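Glutamate--LysW ligase ArgX (Sulfolobus tokodaii, PDB 3VPB) probably catalyses the ATP-dependent joining of glutamate, through its amino group, to the gamma-carboxyl group of the C-terminal glutamate of the carrier protein LysW, for arginine biosynthesis. Local coordinates at residues K173-R178 with C189-I194; Y169-G174 with D237-P242. All coordinates share one frame; numbering follows the deposited sequence.

Contact 1 of 2, residues K173-R178 with C189-I194; sequences KGRDIR and CYARNI. With GLU (glutamic acid), chain M; ADP (adenosine-5'-diphosphate), chain L; SO4 (sulfate ion), chain P.
D176 holds the guanidinium of R192 with both carboxylate oxygens. R192 NE donates to D176 OD2 at 2.8 Å, on the syn lone pair. R192 NH1 sits 2.8 Å from D176 OD1, a salt bridge whose hydrogen bond is weak because it bends to 123°. The carboxylate and guanidinium planes are 18° apart. D176 OD1 also accepts from the ADP ribose hydroxyl O3' at 2.6 Å, so one carboxylate joins nucleotide and arginine. R192 NH1 has a second partner in D237. R192 NH2 points on to the substrate and donates to O of the bound glutamate at 2.9 Å.

D176, R178, Y190 and R192 point to one face of the antiparallel beta hairpin 175-182/185-193 in the ATP-grasp domain. Its backbone is paired through D176 with R192 and through R178 with Y190, by two bonds in each pair. Beyond the strands, I194 N reaches G174 O at 3.0 Å.

R178 folds back at its second and third torsions. R192 NH2 then lies over one face of the R178 guanidinium, toward its rim, 3.2 Å from R178 NH2. R178 NH2 donates to O4 of a sulfate, probably from the crystallisation liquor, and forms a salt bridge with D237; R178 NH1 forms one with E56 of the LysW chain. R178 CG packs at 3.4 Å on Y190 CE1, and Y190 OH donates to OE2 of the glutamate.

On the other face, N193 OD1 accepts from a water that also accepts from R175 NH1. N193 ND2 is taken by S210 and T208, and R175 NH2 by E240.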
loop_
_atom_site.group_PDB
_atom_site.type_symbol
_atom_site.label_atom_id
_atom_site.label_comp_id
_atom_site.label_asym_id
_atom_site.label_seq_id
_atom_site.Cartn_x
_atom_site.Cartn_y
_atom_site.Cartn_z
ATOM N N LYS B 173 36.509 -2.359 -1.460
ATOM C CA LYS B 173 37.228 -1.843 -0.281
ATOM C C LYS B 173 36.541 -2.051 1.064
ATOM O O LYS B 173 37.183 -1.895 2.119
ATOM C CB LYS B 173 37.576 -0.363 -0.474
ATOM C CG LYS B 173 38.596 -0.141 -1.578
ATOM C CD LYS B 173 38.896 1.312 -1.655
ATOM C CE LYS B 173 40.038 1.604 -2.585
ATOM N NZ LYS B 173 40.485 2.961 -2.212
ATOM N N GLY B 174 35.254 -2.409 1.033
ATOM C CA GLY B 174 34.503 -2.668 2.238
ATOM C C GLY B 174 33.978 -1.398 2.883
ATOM O O GLY B 174 33.810 -1.338 4.089
ATOM N N ARG B 175 33.741 -0.378 2.068
ATOM C CA ARG B 175 33.268 0.912 2.589
ATOM C C ARG B 175 32.703 1.735 1.448
ATOM O O ARG B 175 32.919 1.424 0.288
ATOM C CB ARG B 175 34.429 1.705 3.203
ATOM C CG ARG B 175 35.352 2.224 2.093
ATOM C CD ARG B 175 36.677 2.619 2.573
ATOM N NE ARG B 175 37.432 3.339 1.528
ATOM C CZ ARG B 175 38.600 3.918 1.757
ATOM N NH1 ARG B 175 39.095 3.864 2.987
ATOM N NH2 ARG B 175 39.267 4.561 0.789
ATOM N N ASP B 176 31.990 2.801 1.783
ATOM C CA ASP B 176 31.824 3.870 0.821
ATOM C C ASP B 176 32.267 5.192 1.447
ATOM O O ASP B 176 32.684 5.223 2.610
ATOM C CB ASP B 176 30.428 3.874 0.179
ATOM C CG ASP B 176 29.332 4.366 1.104
ATOM O OD1 ASP B 176 28.200 4.506 0.592
ATOM O OD2 ASP B 176 29.597 4.639 2.313
ATOM N N ILE B 177 32.258 6.260 0.665
ATOM C CA ILE B 177 32.704 7.538 1.165
ATOM C C ILE B 177 31.509 8.480 1.268
ATOM O O ILE B 177 30.688 8.550 0.365
ATOM C CB ILE B 177 33.793 8.108 0.268
ATOM C CG1 ILE B 177 35.021 7.170 0.285
ATOM C CG2 ILE B 177 34.195 9.518 0.713
ATOM C CD1 ILE B 177 36.046 7.507 -0.852
ATOM N N ARG B 178 31.400 9.151 2.405
ATOM C CA ARG B 178 30.358 10.135 2.630
ATOM C C ARG B 178 31.048 11.492 2.835
ATOM O O ARG B 178 31.914 11.620 3.695
ATOM C CB ARG B 178 29.544 9.699 3.854
ATOM C CG ARG B 178 28.719 10.795 4.528
ATOM C CD ARG B 178 27.800 11.516 3.551
ATOM N NE ARG B 178 26.685 10.716 3.062
ATOM C CZ ARG B 178 25.544 10.523 3.737
ATOM N NH1 ARG B 178 25.366 11.055 4.944
ATOM N NH2 ARG B 178 24.571 9.791 3.202
ATOM N N CYS B 189 34.974 14.683 4.492
ATOM C CA CYS B 189 34.601 13.341 4.030
ATOM C C CYS B 189 35.024 12.330 5.062
ATOM O O CYS B 189 35.966 12.552 5.840
ATOM C CB CYS B 189 35.291 12.980 2.701
ATOM S SG CYS B 189 34.933 13.991 1.267
ATOM N N TYR B 190 34.345 11.193 5.074
ATOM C CA TYR B 190 34.795 10.098 5.890
ATOM C C TYR B 190 34.363 8.786 5.227
ATOM O O TYR B 190 33.626 8.799 4.222
ATOM C CB TYR B 190 34.319 10.236 7.345
ATOM C CG TYR B 190 32.892 9.846 7.567
ATOM C CD1 TYR B 190 31.865 10.706 7.218
ATOM C CD2 TYR B 190 32.569 8.605 8.124
ATOM C CE1 TYR B 190 30.546 10.351 7.417
ATOM C CE2 TYR B 190 31.278 8.253 8.330
ATOM C CZ TYR B 190 30.268 9.134 7.970
ATOM O OH TYR B 190 28.967 8.774 8.151
ATOM N N ALA B 191 34.831 7.670 5.775
ATOM C CA ALA B 191 34.486 6.353 5.272
ATOM C C ALA B 191 33.440 5.697 6.162
ATOM O O ALA B 191 33.582 5.702 7.378
ATOM C CB ALA B 191 35.743 5.468 5.235
ATOM N N ARG B 192 32.412 5.117 5.549
ATOM C CA ARG B 192 31.443 4.274 6.267
ATOM C C ARG B 192 31.804 2.833 5.960
ATOM O O ARG B 192 31.639 2.388 4.806
ATOM C CB ARG B 192 30.027 4.557 5.770
ATOM C CG ARG B 192 29.511 5.933 6.117
ATOM C CD ARG B 192 28.111 6.155 5.578
ATOM N NE ARG B 192 28.110 6.196 4.115
ATOM C CZ ARG B 192 27.078 6.606 3.371
ATOM N NH1 ARG B 192 27.183 6.611 2.045
ATOM N NH2 ARG B 192 25.945 7.019 3.943
ATOM N N ASN B 193 32.296 2.112 6.970
ATOM C CA ASN B 193 32.775 0.736 6.774
ATOM C C ASN B 193 31.665 -0.257 6.967
ATOM O O ASN B 193 30.968 -0.223 7.973
ATOM C CB ASN B 193 33.950 0.440 7.708
ATOM C CG ASN B 193 35.140 1.331 7.409
ATOM O OD1 ASN B 193 35.899 1.064 6.478
ATOM N ND2 ASN B 193 35.275 2.430 8.163
ATOM N N ILE B 194 31.506 -1.142 5.986
ATOM C CA ILE B 194 30.446 -2.153 5.950
ATOM C C ILE B 194 30.606 -3.193 7.074
ATOM O O ILE B 194 31.677 -3.784 7.220
ATOM C CB ILE B 194 30.379 -2.838 4.533
ATOM C CG1 ILE B 194 30.106 -1.766 3.476
ATOM C CG2 ILE B 194 29.332 -3.944 4.531
ATOM C CD1 ILE B 194 30.465 -2.126 2.007
HETATM N N GLU M . 22.038 8.539 6.564
HETATM C CA GLU M . 23.502 8.326 6.721
HETATM C C GLU M . 23.776 6.856 6.955
HETATM O O GLU M . 24.869 6.395 6.577
HETATM C CB GLU M . 24.053 9.150 7.897
HETATM C CG GLU M . 25.569 9.168 7.974
HETATM C CD GLU M . 26.107 9.995 9.142
HETATM O OE1 GLU M . 25.500 9.960 10.242
HETATM O OE2 GLU M . 27.155 10.668 8.936
HETATM O OXT GLU M . 22.944 6.122 7.537
HETATM P PB ADP L . 20.411 5.133 0.136
HETATM O O1B ADP L . 19.843 6.429 -0.307
HETATM O O2B ADP L . 21.591 5.213 1.090
HETATM O O3B ADP L . 19.411 4.101 0.575
HETATM P PA ADP L . 22.473 4.238 -1.706
HETATM O O1A ADP L . 22.373 4.176 -3.227
HETATM O O2A ADP L . 23.409 5.179 -0.983
HETATM O O3A ADP L . 20.954 4.455 -1.223
HETATM O "O5'" ADP L . 22.793 2.735 -1.239
HETATM C "C5'" ADP L . 23.003 2.355 0.121
HETATM C "C4'" ADP L . 24.259 1.511 0.229
HETATM O "O4'" ADP L . 24.164 0.421 -0.695
HETATM C "C3'" ADP L . 25.491 2.311 -0.203
HETATM O "O3'" ADP L . 26.084 2.984 0.914
HETATM C "C2'" ADP L . 26.407 1.241 -0.747
HETATM O "O2'" ADP L . 27.099 0.582 0.323
HETATM C "C1'" ADP L . 25.435 0.253 -1.334
HETATM N N9 ADP L . 25.260 0.490 -2.780
HETATM C C8 ADP L . 24.251 1.156 -3.398
HETATM N N7 ADP L . 24.438 1.097 -4.724
HETATM C C5 ADP L . 25.562 0.389 -4.955
HETATM C C6 ADP L . 26.339 -0.019 -6.131
HETATM N N6 ADP L . 25.903 0.299 -7.365
HETATM N N1 ADP L . 27.447 -0.795 -5.940
HETATM C C2 ADP L . 27.882 -1.141 -4.722
HETATM N N3 ADP L . 27.223 -0.759 -3.598
HETATM C C4 ADP L . 26.093 -0.005 -3.677
HETATM S S SO4 P . 21.710 7.794 3.145
HETATM O O1 SO4 P . 20.519 7.886 2.292
HETATM O O2 SO4 P . 21.396 6.941 4.276
HETATM O O3 SO4 P . 22.922 7.313 2.444
HETATM O O4 SO4 P . 21.972 9.116 3.713
HETATM O O HOH W 1 36.836 -1.206 4.993
HETATM O O HOH W 2 33.950 -3.597 5.694
HETATM O O HOH W 3 37.999 2.440 5.569
#

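Contact 2 of 2, residues Y169-G174 with D237-P242; sequences YIQYKG and DILEHP. With MG (magnesium ion), chain N; ADP (adenosine-5'-diphosphate), chain L.
I170 presses its CG2 branch onto the backbone of strand 233-241, 3.5 Å from both E240 O and H241 CA. CG1 lies beside the backbone N (chi1 -49°), which leaves CG2 anti to it and facing the strand. The same methyl meets H241 CB and CD2, and the two side chains cross at about a right angle. L239 CD2 packs against I170 O at 3.8 Å. This is the dense part of the contact, and it borders the adenine. I170 N donates to ADP N1 at 2.9 Å in a nearly straight bond, and L239 CD1 packs on ADP C6.

The arrangement belongs to the ATP-grasp fold, in which the nucleotide lies between two antiparallel sheets. Here 169-174 is the loop joining strand 164-168 of one sheet to strand 175-182 of the other. At the far end of the second segment, D237 OD2 binds the magnesium ion, which also holds both ADP phosphates and E250.

Farther out the packing gives way to exposed side chains and water. P242 CG lies over one face of the Y172 ring in a CH-pi contact, 4.0 Å from the centroid, while K173 CG covers the opposite face. E240 O meets the ring edge. One water links Y172 OH to H241 O, and another accepts from Y172 N and lies close to E240 O. K173, extended beyond CG, reaches E240 OE2 with NZ at 2.9 Å, from well above the carboxylate plane. E240 OE2 is shared with R175. Within the loop, Q171 OE1 accepts from both K173 N and G174 N.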
loop_
_atom_site.group_PDB
_atom_site.type_symbol
_atom_site.label_atom_id
_atom_site.label_comp_id
_atom_site.label_asym_id
_atom_site.label_seq_id
_atom_site.Cartn_x
_atom_site.Cartn_y
_atom_site.Cartn_z
ATOM N N TYR B 169 27.685 -3.351 -9.785
ATOM C CA TYR B 169 28.028 -3.449 -8.382
ATOM C C TYR B 169 29.471 -2.983 -8.204
ATOM O O TYR B 169 30.374 -3.525 -8.836
ATOM C CB TYR B 169 27.846 -4.902 -7.940
ATOM C CG TYR B 169 28.194 -5.141 -6.498
ATOM C CD1 TYR B 169 27.575 -4.419 -5.477
ATOM C CD2 TYR B 169 29.145 -6.091 -6.156
ATOM C CE1 TYR B 169 27.903 -4.641 -4.139
ATOM C CE2 TYR B 169 29.472 -6.338 -4.820
ATOM C CZ TYR B 169 28.849 -5.615 -3.832
ATOM O OH TYR B 169 29.194 -5.860 -2.526
ATOM N N ILE B 170 29.674 -1.944 -7.384
ATOM C CA ILE B 170 30.995 -1.348 -7.238
ATOM C C ILE B 170 31.365 -1.419 -5.775
ATOM O O ILE B 170 30.858 -0.643 -4.943
ATOM C CB ILE B 170 31.044 0.148 -7.730
ATOM C CG1 ILE B 170 30.411 0.291 -9.115
ATOM C CG2 ILE B 170 32.487 0.655 -7.774
ATOM C CD1 ILE B 170 30.314 1.749 -9.618
ATOM N N GLN B 171 32.236 -2.370 -5.444
ATOM C CA GLN B 171 32.718 -2.471 -4.076
ATOM C C GLN B 171 33.886 -3.432 -4.017
ATOM O O GLN B 171 33.739 -4.641 -4.299
ATOM C CB GLN B 171 31.612 -2.980 -3.123
ATOM C CG GLN B 171 32.062 -3.060 -1.664
ATOM C CD GLN B 171 32.475 -1.731 -1.122
ATOM O OE1 GLN B 171 33.641 -1.516 -0.805
ATOM N NE2 GLN B 171 31.528 -0.804 -1.034
ATOM N N TYR B 172 35.035 -2.916 -3.602
ATOM C CA TYR B 172 36.179 -3.786 -3.387
ATOM C C TYR B 172 36.987 -3.378 -2.175
ATOM O O TYR B 172 38.029 -3.971 -1.890
ATOM C CB TYR B 172 37.023 -3.906 -4.649
ATOM C CG TYR B 172 37.923 -2.731 -4.929
ATOM C CD1 TYR B 172 37.400 -1.507 -5.323
ATOM C CD2 TYR B 172 39.310 -2.855 -4.815
ATOM C CE1 TYR B 172 38.232 -0.429 -5.600
ATOM C CE2 TYR B 172 40.167 -1.767 -5.097
ATOM C CZ TYR B 172 39.613 -0.564 -5.469
ATOM O OH TYR B 172 40.424 0.519 -5.742
ATOM N N LYS B 173 36.509 -2.359 -1.460
ATOM C CA LYS B 173 37.228 -1.843 -0.281
ATOM C C LYS B 173 36.541 -2.051 1.064
ATOM O O LYS B 173 37.183 -1.895 2.119
ATOM C CB LYS B 173 37.576 -0.363 -0.474
ATOM C CG LYS B 173 38.596 -0.141 -1.578
ATOM C CD LYS B 173 38.896 1.312 -1.655
ATOM C CE LYS B 173 40.038 1.604 -2.585
ATOM N NZ LYS B 173 40.485 2.961 -2.212
ATOM N N GLY B 174 35.254 -2.409 1.033
ATOM C CA GLY B 174 34.503 -2.668 2.238
ATOM C C GLY B 174 33.978 -1.398 2.883
ATOM O O GLY B 174 33.810 -1.338 4.089
ATOM N N ASP B 237 27.347 10.602 -1.512
ATOM C CA ASP B 237 27.845 9.245 -1.361
ATOM C C ASP B 237 28.721 8.940 -2.572
ATOM O O ASP B 237 28.300 9.115 -3.730
ATOM C CB ASP B 237 26.706 8.196 -1.344
ATOM C CG ASP B 237 25.799 8.272 -0.122
ATOM O OD1 ASP B 237 25.717 9.307 0.557
ATOM O OD2 ASP B 237 25.124 7.236 0.169
ATOM N N ILE B 238 29.935 8.455 -2.303
ATOM C CA ILE B 238 30.851 8.061 -3.376
ATOM C C ILE B 238 31.342 6.612 -3.214
ATOM O O ILE B 238 31.595 6.146 -2.104
ATOM C CB ILE B 238 32.033 9.064 -3.461
ATOM C CG1 ILE B 238 31.518 10.368 -4.077
ATOM C CG2 ILE B 238 33.222 8.477 -4.277
ATOM C CD1 ILE B 238 32.440 11.554 -3.888
ATOM N N LEU B 239 31.394 5.896 -4.342
ATOM C CA LEU B 239 31.897 4.536 -4.403
ATOM C C LEU B 239 33.241 4.538 -5.110
ATOM O O LEU B 239 33.526 5.419 -5.945
ATOM C CB LEU B 239 30.934 3.621 -5.168
ATOM C CG LEU B 239 29.547 3.471 -4.534
ATOM C CD1 LEU B 239 28.552 2.948 -5.568
ATOM C CD2 LEU B 239 29.679 2.564 -3.319
ATOM N N GLU B 240 34.069 3.548 -4.789
ATOM C CA GLU B 240 35.430 3.486 -5.365
ATOM C C GLU B 240 35.514 2.283 -6.289
ATOM O O GLU B 240 35.346 1.129 -5.833
ATOM C CB GLU B 240 36.474 3.380 -4.255
ATOM C CG GLU B 240 36.465 4.594 -3.321
ATOM C CD GLU B 240 37.097 4.300 -1.977
ATOM O OE1 GLU B 240 36.455 3.644 -1.123
ATOM O OE2 GLU B 240 38.240 4.746 -1.755
ATOM N N HIS B 241 35.682 2.565 -7.579
ATOM C CA HIS B 241 35.719 1.537 -8.616
ATOM C C HIS B 241 37.172 1.155 -8.865
ATOM O O HIS B 241 38.018 2.045 -9.012
ATOM C CB HIS B 241 35.090 2.061 -9.918
ATOM C CG HIS B 241 34.827 0.992 -10.931
ATOM N ND1 HIS B 241 35.815 0.471 -11.742
ATOM C CD2 HIS B 241 33.689 0.334 -11.256
ATOM C CE1 HIS B 241 35.294 -0.443 -12.537
ATOM N NE2 HIS B 241 34.008 -0.556 -12.253
ATOM N N PRO B 242 37.462 -0.158 -8.923
ATOM C CA PRO B 242 38.831 -0.664 -9.093
ATOM C C PRO B 242 39.570 -0.100 -10.323
ATOM O O PRO B 242 40.795 -0.005 -10.284
ATOM C CB PRO B 242 38.633 -2.166 -9.316
ATOM C CG PRO B 242 37.310 -2.504 -8.819
ATOM C CD PRO B 242 36.478 -1.251 -8.765
HETATM MG MG MG N . 23.275 6.393 0.564
HETATM P PB ADP L . 20.411 5.133 0.136
HETATM O O1B ADP L . 19.843 6.429 -0.307
HETATM O O2B ADP L . 21.591 5.213 1.090
HETATM O O3B ADP L . 19.411 4.101 0.575
HETATM P PA ADP L . 22.473 4.238 -1.706
HETATM O O1A ADP L . 22.373 4.176 -3.227
HETATM O O2A ADP L . 23.409 5.179 -0.983
HETATM O O3A ADP L . 20.954 4.455 -1.223
HETATM O "O5'" ADP L . 22.793 2.735 -1.239
HETATM C "C5'" ADP L . 23.003 2.355 0.121
HETATM C "C4'" ADP L . 24.259 1.511 0.229
HETATM O "O4'" ADP L . 24.164 0.421 -0.695
HETATM C "C3'" ADP L . 25.491 2.311 -0.203
HETATM O "O3'" ADP L . 26.084 2.984 0.914
HETATM C "C2'" ADP L . 26.407 1.241 -0.747
HETATM O "O2'" ADP L . 27.099 0.582 0.323
HETATM C "C1'" ADP L . 25.435 0.253 -1.334
HETATM N N9 ADP L . 25.260 0.490 -2.780
HETATM C C8 ADP L . 24.251 1.156 -3.398
HETATM N N7 ADP L . 24.438 1.097 -4.724
HETATM C C5 ADP L . 25.562 0.389 -4.955
HETATM C C6 ADP L . 26.339 -0.019 -6.131
HETATM N N6 ADP L . 25.903 0.299 -7.365
HETATM N N1 ADP L . 27.447 -0.795 -5.940
HETATM C C2 ADP L . 27.882 -1.141 -4.722
HETATM N N3 ADP L . 27.223 -0.759 -3.598
HETATM C C4 ADP L . 26.093 -0.005 -3.677
HETATM O O HOH W 4 35.132 -0.075 -3.324
HETATM O O HOH W 5 39.317 2.804 -6.645
HETATM O O HOH W 6 24.503 5.111 1.740
#

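In the fold
The two contacts have centres 9 Å apart, both within the RimK-like ATP-grasp domain. Along the chain, 169-174 runs into 173-178, with K173 and G174 in common; 189-194 and then 237-242 follow. Strand 175-182 lies between strands 185-193 and 233-241 in one antiparallel sheet. Contact 1 is its hairpin pairing. Contact 2 sets the incoming loop against the end of the neighbouring strand. They meet directly where I238 N probably donates a hydrogen bond to I177 O at 2.8 Å. Both touch ADP: contact 2 at the adenine and the magnesium-bound phosphates, contact 1 at the ribose. Contact 1 also reaches the glutamate, so the two contacts together hold residues of both the nucleotide pocket and the glutamate pocket.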